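Long-range contact in tripeptidase (Staphylococcus aureus subsp. aureus, PDB 3RZA), which probably cleaves tripeptides as a zinc-dependent exopeptidase of the M20/M25/M40 peptidase family: residues 201-215 with 257-271. Residues are numbered along the deposited sequence; the frame is centred on the assembly and turned at random.
Sequences QMLISAKIIGKTAHA and TNIVADEVILEAEAR. With CIT (citric acid), chain F.
With its CG turned anti to the backbone N (chi1 -160°), His214 swings its ring across Asn258, whose carbonyl O lies over the centre of one face, 3.6 Å above it; Asn258 itself has chi1 of 69°, which sets its CG between the backbone N and the carbonyl carbon. Both side chains thus meet the same citrate: His214 NE2 gives a nearly straight hydrogen bond to CIT O4 (2.9 Å), Asn258 ND2 a weak one. His214 ND1 is held by Ser216, fixing the ring's rotation. The citrate probably came from the crystallisation liquor, but it also binds Gly342 and Arg271 of the second subunit, which suggests a polar pocket at the subunit interface.

Farther along, strands 201-209 and 263-271 pair antiparallel, the N-H and C=O of Met202, Ile204, Ala206 and Ile208 bonding those of Ala270, Ala268, Leu266 and Val264. On the helix-facing side three of these four pairs set an alanine against a larger side chain, while Ile208 faces Val264: the small CB of Ala268 accommodates Ile204 CG2, and Leu266 CD2 packs on Ile208 CG1. The other face is more polar. Lys207, long and aliphatic, lays its CG against Ile265 CD1 (3.7 Å), while Arg271 grips both carboxylate oxygens of Glu269 side-on through NE and NH2, its NH1 bonding Gly340 O; the Gln201 amide lies nearly parallel to the guanidinium, with Gln201 CG over its face. Beyond the strands, a water joins Thr212 N to Asp262 OD2.

The pair lies in the sheet of the projecting domain, probably the lid, or dimerisation, domain of M20 peptidases. Strand 299-312 flanks 201-209, strand 244-253 flanks 263-271, and helices 224-234 and 275-295 cover the face of Ile204, Ile208 and Val264.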
loop_
_atom_site.group_PDB
_atom_site.type_symbol
_atom_site.label_atom_id
_atom_site.label_comp_id
_atom_site.label_asym_id
_atom_site.label_seq_id
_atom_site.Cartn_x
_atom_site.Cartn_y
_atom_site.Cartn_z
ATOM N N GLN A 201 15.580 6.249 -19.577
ATOM C CA GLN A 201 14.827 5.872 -18.375
ATOM C C GLN A 201 14.437 4.415 -18.495
ATOM O O GLN A 201 14.008 3.981 -19.561
ATOM C CB GLN A 201 13.576 6.712 -18.181
ATOM C CG GLN A 201 12.942 6.551 -16.750
ATOM C CD GLN A 201 11.418 6.347 -16.715
ATOM O OE1 GLN A 201 10.929 5.534 -15.949
ATOM N NE2 GLN A 201 10.684 7.120 -17.480
HETATM N N MSE A 202 14.603 3.672 -17.399
HETATM C CA MSE A 202 14.053 2.334 -17.256
HETATM C C MSE A 202 13.165 2.236 -16.013
HETATM O O MSE A 202 13.446 2.867 -15.001
HETATM C CB MSE A 202 15.192 1.323 -17.172
HETATM C CG MSE A 202 16.032 1.305 -18.426
HETATM SE SE MSE A 202 17.077 -0.259 -18.589
HETATM C CE MSE A 202 18.096 0.176 -20.211
ATOM N N LEU A 203 12.090 1.453 -16.119
ATOM C CA LEU A 203 11.244 1.062 -14.975
ATOM C C LEU A 203 11.791 -0.260 -14.458
ATOM O O LEU A 203 12.197 -1.098 -15.264
ATOM C CB LEU A 203 9.772 0.883 -15.387
ATOM C CG LEU A 203 9.023 2.066 -16.040
ATOM C CD1 LEU A 203 7.596 1.667 -16.451
ATOM C CD2 LEU A 203 8.987 3.276 -15.125
ATOM N N ILE A 204 11.904 -0.388 -13.132
ATOM C CA ILE A 204 12.246 -1.666 -12.494
ATOM C C ILE A 204 11.195 -1.926 -11.424
ATOM O O ILE A 204 10.913 -1.062 -10.589
ATOM C CB ILE A 204 13.706 -1.704 -11.924
ATOM C CG1 ILE A 204 13.960 -3.000 -11.133
ATOM C CG2 ILE A 204 13.989 -0.502 -11.068
ATOM C CD1 ILE A 204 15.442 -3.357 -10.968
ATOM N N SER A 205 10.565 -3.089 -11.501
ATOM C CA SER A 205 9.627 -3.516 -10.479
ATOM C C SER A 205 10.081 -4.840 -9.862
ATOM O O SER A 205 10.654 -5.678 -10.542
ATOM C CB SER A 205 8.244 -3.643 -11.073
ATOM O OG SER A 205 7.809 -2.396 -11.577
ATOM N N ALA A 206 9.826 -4.997 -8.561
ATOM C CA ALA A 206 10.223 -6.175 -7.820
ATOM C C ALA A 206 9.041 -6.686 -6.956
ATOM O O ALA A 206 8.423 -5.902 -6.216
ATOM C CB ALA A 206 11.437 -5.866 -6.958
ATOM N N LYS A 207 8.672 -7.955 -7.136
ATOM C CA LYS A 207 7.781 -8.668 -6.208
ATOM C C LYS A 207 8.647 -9.513 -5.294
ATOM O O LYS A 207 9.327 -10.451 -5.769
ATOM C CB LYS A 207 6.804 -9.536 -6.972
ATOM C CG LYS A 207 5.904 -10.431 -6.094
ATOM C CD LYS A 207 4.809 -10.986 -6.921
ATOM C CE LYS A 207 4.184 -12.206 -6.309
ATOM N NZ LYS A 207 3.237 -12.808 -7.289
ATOM N N ILE A 208 8.637 -9.179 -3.994
ATOM C CA ILE A 208 9.433 -9.871 -2.991
ATOM C C ILE A 208 8.481 -10.801 -2.233
ATOM O O ILE A 208 7.492 -10.336 -1.663
ATOM C CB ILE A 208 10.116 -8.886 -1.988
ATOM C CG1 ILE A 208 10.975 -7.816 -2.712
ATOM C CG2 ILE A 208 10.965 -9.655 -0.988
ATOM C CD1 ILE A 208 12.089 -8.378 -3.567
ATOM N N ILE A 209 8.763 -12.101 -2.259
ATOM C CA ILE A 209 7.971 -13.105 -1.534
ATOM C C ILE A 209 8.748 -13.637 -0.323
ATOM O O ILE A 209 9.933 -13.995 -0.445
ATOM C CB ILE A 209 7.615 -14.302 -2.449
ATOM C CG1 ILE A 209 6.778 -13.849 -3.653
ATOM C CG2 ILE A 209 6.884 -15.411 -1.658
ATOM C CD1 ILE A 209 5.448 -13.259 -3.291
ATOM N N GLY A 210 8.070 -13.717 0.821
ATOM C CA GLY A 210 8.588 -14.384 2.010
ATOM C C GLY A 210 7.704 -15.550 2.341
ATOM O O GLY A 210 7.199 -16.215 1.433
ATOM N N LYS A 211 7.465 -15.754 3.634
ATOM C CA LYS A 211 6.707 -16.906 4.157
ATOM C C LYS A 211 5.873 -16.419 5.349
ATOM O O LYS A 211 6.425 -15.774 6.255
ATOM C CB LYS A 211 7.704 -17.998 4.589
ATOM C CG LYS A 211 7.120 -19.389 4.892
ATOM C CD LYS A 211 8.253 -20.486 4.796
ATOM C CE LYS A 211 8.061 -21.629 5.799
ATOM N NZ LYS A 211 6.668 -22.171 5.782
ATOM N N THR A 212 4.556 -16.676 5.314
ATOM C CA THR A 212 3.619 -16.275 6.391
ATOM C C THR A 212 3.840 -17.048 7.674
ATOM O O THR A 212 4.237 -18.211 7.642
ATOM C CB THR A 212 2.116 -16.536 6.035
ATOM O OG1 THR A 212 1.930 -17.906 5.656
ATOM C CG2 THR A 212 1.675 -15.689 4.958
ATOM N N ALA A 213 3.546 -16.405 8.794
ATOM C CA ALA A 213 3.578 -17.026 10.093
ATOM C C ALA A 213 2.932 -16.043 11.037
ATOM O O ALA A 213 2.794 -14.858 10.704
ATOM C CB ALA A 213 5.038 -17.324 10.545
ATOM N N HIS A 214 2.568 -16.517 12.208
ATOM C CA HIS A 214 2.047 -15.630 13.249
ATOM C C HIS A 214 3.214 -14.781 13.815
ATOM O O HIS A 214 4.360 -15.259 13.895
ATOM C CB HIS A 214 1.317 -16.433 14.338
ATOM C CG HIS A 214 0.373 -15.602 15.144
ATOM N ND1 HIS A 214 0.739 -15.004 16.329
ATOM C CD2 HIS A 214 -0.895 -15.199 14.896
ATOM C CE1 HIS A 214 -0.277 -14.300 16.800
ATOM N NE2 HIS A 214 -1.281 -14.401 15.948
ATOM N N ALA A 215 2.941 -13.521 14.142
ATOM C CA ALA A 215 3.994 -12.593 14.590
ATOM C C ALA A 215 4.609 -12.976 15.949
ATOM O O ALA A 215 5.734 -12.589 16.241
ATOM C CB ALA A 215 3.474 -11.154 14.620
ATOM N N THR A 257 -0.814 -6.514 11.490
ATOM C CA THR A 257 0.312 -6.397 12.452
ATOM C C THR A 257 0.733 -7.728 13.069
ATOM O O THR A 257 1.924 -7.947 13.299
ATOM C CB THR A 257 0.024 -5.361 13.553
ATOM O OG1 THR A 257 -1.185 -5.698 14.236
ATOM C CG2 THR A 257 -0.105 -3.977 12.934
ATOM N N ASN A 258 -0.229 -8.637 13.241
ATOM C CA ASN A 258 -0.001 -9.952 13.869
ATOM C C ASN A 258 0.394 -11.092 12.912
ATOM O O ASN A 258 0.482 -12.252 13.353
ATOM C CB ASN A 258 -1.229 -10.365 14.708
ATOM C CG ASN A 258 -2.461 -10.694 13.855
ATOM O OD1 ASN A 258 -2.668 -10.116 12.792
ATOM N ND2 ASN A 258 -3.288 -11.607 14.344
ATOM N N ILE A 259 0.664 -10.761 11.639
ATOM C CA ILE A 259 1.090 -11.732 10.618
ATOM C C ILE A 259 2.425 -11.299 10.031
ATOM O O ILE A 259 2.585 -10.132 9.670
ATOM C CB ILE A 259 0.002 -11.822 9.487
ATOM C CG1 ILE A 259 -1.317 -12.368 10.054
ATOM C CG2 ILE A 259 0.484 -12.686 8.323
ATOM C CD1 ILE A 259 -1.218 -13.772 10.696
ATOM N N VAL A 260 3.389 -12.224 9.940
ATOM C CA VAL A 260 4.635 -11.969 9.202
ATOM C C VAL A 260 4.246 -11.776 7.714
ATOM O O VAL A 260 3.575 -12.640 7.134
ATOM C CB VAL A 260 5.713 -13.112 9.384
ATOM C CG1 VAL A 260 6.988 -12.823 8.548
ATOM C CG2 VAL A 260 6.106 -13.278 10.845
ATOM N N ALA A 261 4.604 -10.610 7.147
ATOM C CA ALA A 261 4.205 -10.221 5.782
ATOM C C ALA A 261 4.919 -11.075 4.755
ATOM O O ALA A 261 6.145 -11.137 4.759
ATOM C CB ALA A 261 4.539 -8.714 5.527
ATOM N N ASP A 262 4.167 -11.738 3.882
ATOM C CA ASP A 262 4.778 -12.639 2.873
ATOM C C ASP A 262 4.875 -12.064 1.445
ATOM O O ASP A 262 5.301 -12.799 0.534
ATOM C CB ASP A 262 4.092 -14.012 2.865
ATOM C CG ASP A 262 2.678 -13.983 2.296
ATOM O OD1 ASP A 262 2.117 -12.896 2.096
ATOM O OD2 ASP A 262 2.112 -15.083 2.099
ATOM N N GLU A 263 4.496 -10.798 1.248
ATOM C CA GLU A 263 4.563 -10.164 -0.065
ATOM C C GLU A 263 4.727 -8.666 -0.008
ATOM O O GLU A 263 3.966 -7.988 0.676
ATOM C CB GLU A 263 3.329 -10.486 -0.898
ATOM C CG GLU A 263 3.294 -9.792 -2.288
ATOM C CD GLU A 263 2.292 -10.403 -3.257
ATOM O OE1 GLU A 263 1.672 -11.404 -2.910
ATOM O OE2 GLU A 263 2.120 -9.878 -4.375
ATOM N N VAL A 264 5.656 -8.166 -0.822
ATOM C CA VAL A 264 5.846 -6.747 -1.043
ATOM C C VAL A 264 6.020 -6.501 -2.529
ATOM O O VAL A 264 6.786 -7.215 -3.191
ATOM C CB VAL A 264 7.097 -6.250 -0.295
ATOM C CG1 VAL A 264 7.461 -4.845 -0.726
ATOM C CG2 VAL A 264 6.855 -6.283 1.198
ATOM N N ILE A 265 5.335 -5.483 -3.046
ATOM C CA ILE A 265 5.517 -5.008 -4.423
ATOM C C ILE A 265 6.232 -3.685 -4.348
ATOM O O ILE A 265 5.783 -2.795 -3.605
ATOM C CB ILE A 265 4.166 -4.796 -5.158
ATOM C CG1 ILE A 265 3.321 -6.076 -5.157
ATOM C CG2 ILE A 265 4.410 -4.266 -6.586
ATOM C CD1 ILE A 265 3.946 -7.272 -5.865
ATOM N N LEU A 266 7.382 -3.600 -5.035
ATOM C CA LEU A 266 8.159 -2.364 -5.192
ATOM C C LEU A 266 8.030 -1.911 -6.624
ATOM O O LEU A 266 8.110 -2.738 -7.521
ATOM C CB LEU A 266 9.656 -2.604 -4.931
ATOM C CG LEU A 266 10.157 -3.030 -3.559
ATOM C CD1 LEU A 266 9.670 -2.069 -2.528
ATOM C CD2 LEU A 266 9.739 -4.439 -3.233
ATOM N N GLU A 267 7.888 -0.601 -6.840
ATOM C CA GLU A 267 7.993 -0.004 -8.201
ATOM C C GLU A 267 8.995 1.130 -8.197
ATOM O O GLU A 267 8.852 2.093 -7.411
ATOM C CB GLU A 267 6.644 0.492 -8.703
ATOM C CG GLU A 267 5.585 -0.619 -8.759
ATOM C CD GLU A 267 4.253 -0.154 -9.347
ATOM O OE1 GLU A 267 4.250 0.526 -10.400
ATOM O OE2 GLU A 267 3.217 -0.453 -8.732
ATOM N N ALA A 268 9.996 1.009 -9.065
ATOM C CA ALA A 268 11.161 1.877 -9.071
ATOM C C ALA A 268 11.471 2.355 -10.485
ATOM O O ALA A 268 10.869 1.888 -11.466
ATOM C CB ALA A 268 12.373 1.140 -8.476
ATOM N N GLU A 269 12.381 3.321 -10.583
ATOM C CA GLU A 269 12.977 3.710 -11.876
ATOM C C GLU A 269 14.446 4.009 -11.757
ATOM O O GLU A 269 14.964 4.161 -10.643
ATOM C CB GLU A 269 12.279 4.936 -12.464
ATOM C CG GLU A 269 12.298 6.155 -11.549
ATOM C CD GLU A 269 12.394 7.439 -12.306
ATOM O OE1 GLU A 269 11.402 7.802 -12.980
ATOM O OE2 GLU A 269 13.464 8.095 -12.232
ATOM N N ALA A 270 15.100 4.114 -12.915
ATOM C CA ALA A 270 16.467 4.579 -12.997
ATOM C C ALA A 270 16.641 5.401 -14.262
ATOM O O ALA A 270 15.929 5.167 -15.255
ATOM C CB ALA A 270 17.416 3.395 -12.988
ATOM N N ARG A 271 17.541 6.392 -14.206
ATOM C CA ARG A 271 17.872 7.246 -15.370
ATOM C C ARG A 271 19.360 7.412 -15.484
ATOM O O ARG A 271 20.030 7.511 -14.463
ATOM C CB ARG A 271 17.226 8.645 -15.260
ATOM C CG ARG A 271 15.765 8.629 -14.908
ATOM C CD ARG A 271 15.136 10.001 -14.923
ATOM N NE ARG A 271 13.746 9.863 -14.492
ATOM C CZ ARG A 271 12.682 10.532 -14.961
ATOM N NH1 ARG A 271 12.783 11.502 -15.871
ATOM N NH2 ARG A 271 11.475 10.252 -14.455
HETATM C C1 CIT F . -3.849 -9.400 18.559
HETATM O O1 CIT F . -4.777 -8.650 18.927
HETATM O O2 CIT F . -3.247 -9.137 17.494
HETATM C C2 CIT F . -3.484 -10.607 19.402
HETATM C C3 CIT F . -3.473 -11.927 18.599
HETATM O O7 CIT F . -2.459 -11.866 17.555
HETATM C C4 CIT F . -4.845 -12.199 17.944
HETATM C C5 CIT F . -4.881 -13.474 17.142
HETATM O O3 CIT F . -5.738 -14.330 17.423
HETATM O O4 CIT F . -4.076 -13.693 16.204
HETATM C C6 CIT F . -3.072 -13.051 19.555
HETATM O O5 CIT F . -2.516 -14.097 19.126
HETATM O O6 CIT F . -3.266 -12.944 20.791
HETATM O O HOH W 1 8.496 0.355 -12.015
HETATM O O HOH W 2 3.571 -17.257 2.763
#